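Local coordinates for protein pseudoalteromonas arctica PAMC 21717 (Pseudoalteromonas arctica, PDB 5YL7) that cleaves peptide bonds in proteins as a cold-active serine protease of the subtilase family, with several bound calcium ions, at residues G71-D76 / G153-I158; V128-L133 / I148-G153. All coordinates share one frame; numbering follows the deposited sequence.

Both contacts involve the region of helix 140-150 in a subtilisin-like fold, contact 2 against the parallel sheet and contact 1 farther out, near its edge strand 58-59; their centres are about 9 Å apart. Along the chain the order is 71-76, 128-133, 148-153 and 153-158, so contact 2 falls within the span that contact 1 brings together. Contact 2 packs strand 126-131 against the end of helix 140-150; contact 1 then sets the loop leaving that helix beside the calcium-binding loop. G153 belongs to both. I158 CG2 lies 3.5 Å from W149 NE1, and V155 CG2 3.8 Å from I148 CG2, so the packing of contact 2 continues outward through V155 and I158 to R73.

Contact 1: G71-D76 / G153-I158. With CA (calcium ion), chain D; CA (calcium ion), chain E.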
loop_
_atom_site.group_PDB
_atom_site.type_symbol
_atom_site.label_atom_id
_atom_site.label_comp_id
_atom_site.label_asym_id
_atom_site.label_seq_id
_atom_site.Cartn_x
_atom_site.Cartn_y
_atom_site.Cartn_z
ATOM N N GLY A 71 9.208 -13.850 -19.342
ATOM C CA GLY A 71 10.491 -13.223 -19.453
ATOM C C GLY A 71 10.821 -12.439 -18.240
ATOM O O GLY A 71 10.066 -12.349 -17.234
ATOM N N GLY A 72 11.999 -11.881 -18.270
ATOM C CA GLY A 72 12.535 -11.004 -17.220
ATOM C C GLY A 72 11.941 -9.662 -17.183
ATOM O O GLY A 72 10.745 -9.460 -17.490
ATOM N N ARG A 73 12.697 -8.661 -16.825
ATOM C CA ARG A 73 12.162 -7.322 -16.644
ATOM C C ARG A 73 11.454 -6.856 -17.861
ATOM O O ARG A 73 11.925 -7.036 -18.992
ATOM C CB ARG A 73 13.235 -6.348 -16.079
ATOM C CG ARG A 73 13.733 -6.771 -14.713
ATOM C CD ARG A 73 14.680 -5.671 -14.161
ATOM N NE ARG A 73 14.986 -5.947 -12.778
ATOM C CZ ARG A 73 15.879 -5.261 -12.046
ATOM N NH1 ARG A 73 16.551 -4.276 -12.609
ATOM N NH2 ARG A 73 15.956 -5.550 -10.802
ATOM N N ASP A 74 10.368 -6.129 -17.693
ATOM C CA ASP A 74 9.574 -5.703 -18.818
ATOM C C ASP A 74 8.663 -4.571 -18.479
ATOM O O ASP A 74 8.418 -4.313 -17.268
ATOM C CB ASP A 74 8.743 -6.858 -19.389
ATOM C CG ASP A 74 7.627 -7.315 -18.450
ATOM O OD1 ASP A 74 6.513 -6.720 -18.576
ATOM O OD2 ASP A 74 7.796 -8.203 -17.628
ATOM N N SER A 75 8.062 -3.889 -19.416
ATOM C CA SER A 75 7.287 -2.699 -19.165
ATOM C C SER A 75 5.826 -2.959 -18.717
ATOM O O SER A 75 5.190 -1.978 -18.395
ATOM C CB SER A 75 7.315 -1.692 -20.318
ATOM O OG SER A 75 6.615 -2.272 -21.369
ATOM N N ASP A 76 5.385 -4.207 -18.697
ATOM C CA ASP A 76 3.955 -4.474 -18.353
ATOM C C ASP A 76 3.916 -4.995 -16.926
ATOM O O ASP A 76 4.276 -6.115 -16.621
ATOM C CB ASP A 76 3.431 -5.493 -19.347
ATOM C CG ASP A 76 2.007 -5.751 -19.167
ATOM O OD1 ASP A 76 1.369 -5.293 -18.201
ATOM O OD2 ASP A 76 1.353 -6.358 -20.074
ATOM N N GLY A 153 14.648 7.693 -10.170
ATOM C CA GLY A 153 16.035 7.385 -10.332
ATOM C C GLY A 153 16.281 6.432 -11.452
ATOM O O GLY A 153 15.397 5.777 -11.976
ATOM N N SER A 154 17.531 6.249 -11.795
ATOM C CA SER A 154 17.932 5.446 -12.940
ATOM C C SER A 154 18.353 4.050 -12.541
ATOM O O SER A 154 19.089 3.899 -11.536
ATOM C CB SER A 154 19.057 6.188 -13.715
ATOM O OG SER A 154 18.563 7.405 -14.207
ATOM N N VAL A 155 17.882 3.069 -13.310
ATOM C CA VAL A 155 18.239 1.669 -13.153
ATOM C C VAL A 155 18.768 1.264 -14.499
ATOM O O VAL A 155 18.140 1.437 -15.521
ATOM C CB VAL A 155 17.015 0.814 -12.697
ATOM C CG1 VAL A 155 17.319 -0.650 -12.684
ATOM C CG2 VAL A 155 16.489 1.349 -11.362
ATOM N N SER A 156 19.937 0.619 -14.478
ATOM C CA SER A 156 20.498 0.118 -15.773
ATOM C C SER A 156 19.548 -0.852 -16.521
ATOM O O SER A 156 18.941 -1.604 -15.769
ATOM C CB SER A 156 21.751 -0.681 -15.409
ATOM O OG SER A 156 22.770 0.082 -14.726
ATOM N N GLY A 157 19.362 -0.528 -17.811
ATOM C CA GLY A 157 18.560 -1.348 -18.730
ATOM C C GLY A 157 17.110 -0.955 -18.710
ATOM O O GLY A 157 16.312 -1.517 -19.427
ATOM N N ILE A 158 16.713 0.054 -17.941
ATOM C CA ILE A 158 15.291 0.350 -17.822
ATOM C C ILE A 158 15.079 1.798 -18.363
ATOM O O ILE A 158 15.708 2.705 -17.853
ATOM C CB ILE A 158 14.819 0.296 -16.359
ATOM C CG1 ILE A 158 15.129 -1.071 -15.717
ATOM C CG2 ILE A 158 13.303 0.598 -16.241
ATOM C CD1 ILE A 158 14.464 -1.260 -14.382
HETATM CA CA CA D . 8.634 -10.379 -17.191
HETATM CA CA CA E . 5.343 -8.252 -16.959
HETATM O O HOH W 1 17.422 -3.896 -15.446
HETATM O O HOH W 2 9.072 -9.865 -14.940
HETATM O O HOH W 3 8.635 -10.611 -19.519
HETATM O O HOH W 4 4.569 -8.987 -19.064
HETATM O O HOH W 5 3.227 -9.022 -16.276
#
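The calcium-binding loop of this subtilase, 71-76, meets the loop after helix 140-150 through R73, whose NH1 lies 3.7 Å from V155 CG1 and 4.1 Å from I158 CD1. The arginine stem, extended from CG to NE, crosses both at about a right angle. No direct hydrogen bond joins the segments; instead a water accepts from R73 NH1 at 3.0 Å and donates to S156 O at 2.8 Å. S156 occupies a type II turn from V155 to I158, closed by I158 N to V155 O, where G157 suits the positive phi of 89°.

Behind R73 the loop wraps two calcium ions. G71 O and G72 O bind one of them, and D74 OD2 bridges to the second, which D74 also grips through OD1, at 2.5 Å, and D76 binds through its backbone O. D69 binds both ions and D59 the second. D74 CG sits between its own N and carbonyl carbon (chi1 69°), and OD1 also accepts from D76 N at 2.8 Å on its anti side, an Asx turn.

M60 O takes R73 NE and D142 and D145 form salt bridges with NH2, while NH1 meets the turn through water and van der Waals contact with two methyl groups. The aspartates probably offset the arginine's charge, and bonds at all three nitrogens fix the guanidinium's rotation between calcium loop, helix 140-150 and turn.

Contact 2: V128-L133 / I148-G153; sequences VPVRVL and IWASGG
The indole of W149 turns its six-membered ring toward strand 126-131: V130 CG2 sits at the edge, near the ring plane, 4.1 Å from W149 CZ3, while V128 CG1 approaches the same CZ3 obliquely at 3.9 Å. I158 CG2 lies above one face, toward its NE1 rim, and M60 also touches the ring. This is helix-on-sheet packing in the subtilisin-like alpha/beta fold, the end of helix 140-150 lying against the strand that precedes it. V128 and V130 are alternate residues and therefore face the helix together, their branched side chains suiting both strand and core. With W149 CG anti to its N (chi1 -176°), the ring is carried out from the helix to the valines. A150 is small enough to let the helix come close, its CB 4.3 Å from V130 CG2.

The buried indole spends its polar N-H on P159 O. The helix finishes in a Schellman motif: G152, with a positive phi that favours glycine, donates its N to W149 O, and G153 N bonds to I148 O at 2.9 Å. S151 OG donates to that carbonyl at 2.8 Å, reaching I148 O from the face of its plane opposite to G153 N.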
loop_
_atom_site.group_PDB
_atom_site.type_symbol
_atom_site.label_atom_id
_atom_site.label_comp_id
_atom_site.label_asym_id
_atom_site.label_seq_id
_atom_site.Cartn_x
_atom_site.Cartn_y
_atom_site.Cartn_z
ATOM N N VAL A 128 1.231 4.441 -10.119
ATOM C CA VAL A 128 2.221 3.758 -11.000
ATOM C C VAL A 128 2.424 2.394 -10.417
ATOM O O VAL A 128 2.949 2.239 -9.286
ATOM C CB VAL A 128 3.539 4.520 -11.074
ATOM C CG1 VAL A 128 4.639 3.764 -11.743
ATOM C CG2 VAL A 128 3.321 5.847 -11.749
ATOM N N PRO A 129 2.047 1.338 -11.088
ATOM C CA PRO A 129 2.258 0.005 -10.627
ATOM C C PRO A 129 3.659 -0.464 -10.890
ATOM O O PRO A 129 4.123 -0.389 -12.020
ATOM C CB PRO A 129 1.252 -0.827 -11.427
ATOM C CG PRO A 129 1.145 -0.076 -12.733
ATOM C CD PRO A 129 1.324 1.376 -12.389
ATOM N N VAL A 130 4.387 -0.855 -9.856
ATOM C CA VAL A 130 5.751 -1.367 -9.970
ATOM C C VAL A 130 5.719 -2.760 -9.502
ATOM O O VAL A 130 5.558 -3.047 -8.301
ATOM C CB VAL A 130 6.748 -0.469 -9.217
ATOM C CG1 VAL A 130 8.171 -0.953 -9.474
ATOM C CG2 VAL A 130 6.602 0.963 -9.628
ATOM N N ARG A 131 5.796 -3.709 -10.435
ATOM C CA ARG A 131 5.645 -5.096 -10.139
ATOM C C ARG A 131 6.970 -5.659 -9.644
ATOM O O ARG A 131 7.931 -5.721 -10.412
ATOM C CB ARG A 131 5.047 -5.917 -11.299
ATOM C CG ARG A 131 4.960 -7.365 -11.016
ATOM C CD ARG A 131 4.060 -8.067 -12.025
ATOM N NE ARG A 131 3.933 -9.449 -11.626
ATOM C CZ ARG A 131 4.485 -10.541 -12.170
ATOM N NH1 ARG A 131 5.209 -10.441 -13.257
ATOM N NH2 ARG A 131 4.332 -11.706 -11.604
ATOM N N VAL A 132 7.008 -6.081 -8.396
ATOM C CA VAL A 132 8.210 -6.619 -7.772
ATOM C C VAL A 132 7.996 -7.935 -7.125
ATOM O O VAL A 132 9.011 -8.582 -6.741
ATOM C CB VAL A 132 8.805 -5.605 -6.775
ATOM C CG1 VAL A 132 9.161 -4.252 -7.425
ATOM C CG2 VAL A 132 7.914 -5.408 -5.569
ATOM N N LEU A 133 6.782 -8.415 -7.016
ATOM C CA LEU A 133 6.417 -9.695 -6.358
ATOM C C LEU A 133 5.684 -10.591 -7.340
ATOM O O LEU A 133 4.770 -10.139 -8.048
ATOM C CB LEU A 133 5.508 -9.490 -5.173
ATOM C CG LEU A 133 5.935 -8.464 -4.109
ATOM C CD1 LEU A 133 4.866 -8.356 -3.037
ATOM C CD2 LEU A 133 7.250 -8.871 -3.472
ATOM N N ILE A 148 14.013 2.611 -6.462
ATOM C CA ILE A 148 14.808 3.639 -7.208
ATOM C C ILE A 148 14.025 4.185 -8.404
ATOM O O ILE A 148 13.837 5.405 -8.543
ATOM C CB ILE A 148 16.147 3.016 -7.651
ATOM C CG1 ILE A 148 17.007 2.691 -6.438
ATOM C CG2 ILE A 148 16.881 3.990 -8.623
ATOM C CD1 ILE A 148 18.104 1.727 -6.757
ATOM N N TRP A 149 13.554 3.243 -9.237
ATOM C CA TRP A 149 12.862 3.681 -10.471
ATOM C C TRP A 149 11.594 4.472 -10.167
ATOM O O TRP A 149 11.233 5.424 -10.839
ATOM C CB TRP A 149 12.596 2.432 -11.349
ATOM C CG TRP A 149 11.970 2.745 -12.678
ATOM C CD1 TRP A 149 12.643 3.128 -13.844
ATOM C CD2 TRP A 149 10.581 2.761 -13.010
ATOM N NE1 TRP A 149 11.717 3.314 -14.821
ATOM C CE2 TRP A 149 10.453 3.151 -14.365
ATOM C CE3 TRP A 149 9.417 2.517 -12.292
ATOM C CZ2 TRP A 149 9.237 3.220 -15.000
ATOM C CZ3 TRP A 149 8.217 2.653 -12.955
ATOM C CH2 TRP A 149 8.139 3.012 -14.288
ATOM N N ALA A 150 10.829 3.990 -9.171
ATOM C CA ALA A 150 9.569 4.601 -8.813
ATOM C C ALA A 150 9.759 6.054 -8.463
ATOM O O ALA A 150 8.896 6.901 -8.732
ATOM C CB ALA A 150 8.967 3.939 -7.626
ATOM N N SER A 151 10.915 6.376 -7.837
ATOM C CA SER A 151 11.236 7.734 -7.434
ATOM C C SER A 151 11.754 8.619 -8.566
ATOM O O SER A 151 12.018 9.820 -8.283
ATOM C CB SER A 151 12.216 7.714 -6.295
ATOM O OG SER A 151 13.556 7.488 -6.696
ATOM N N GLY A 152 12.012 8.041 -9.722
ATOM C CA GLY A 152 12.602 8.794 -10.840
ATOM C C GLY A 152 14.055 8.604 -10.886
ATOM O O GLY A 152 14.766 9.355 -11.661
ATOM N N GLY A 153 14.648 7.693 -10.170
ATOM C CA GLY A 153 16.035 7.385 -10.332
ATOM C C GLY A 153 16.281 6.432 -11.452
ATOM O O GLY A 153 15.397 5.777 -11.976
#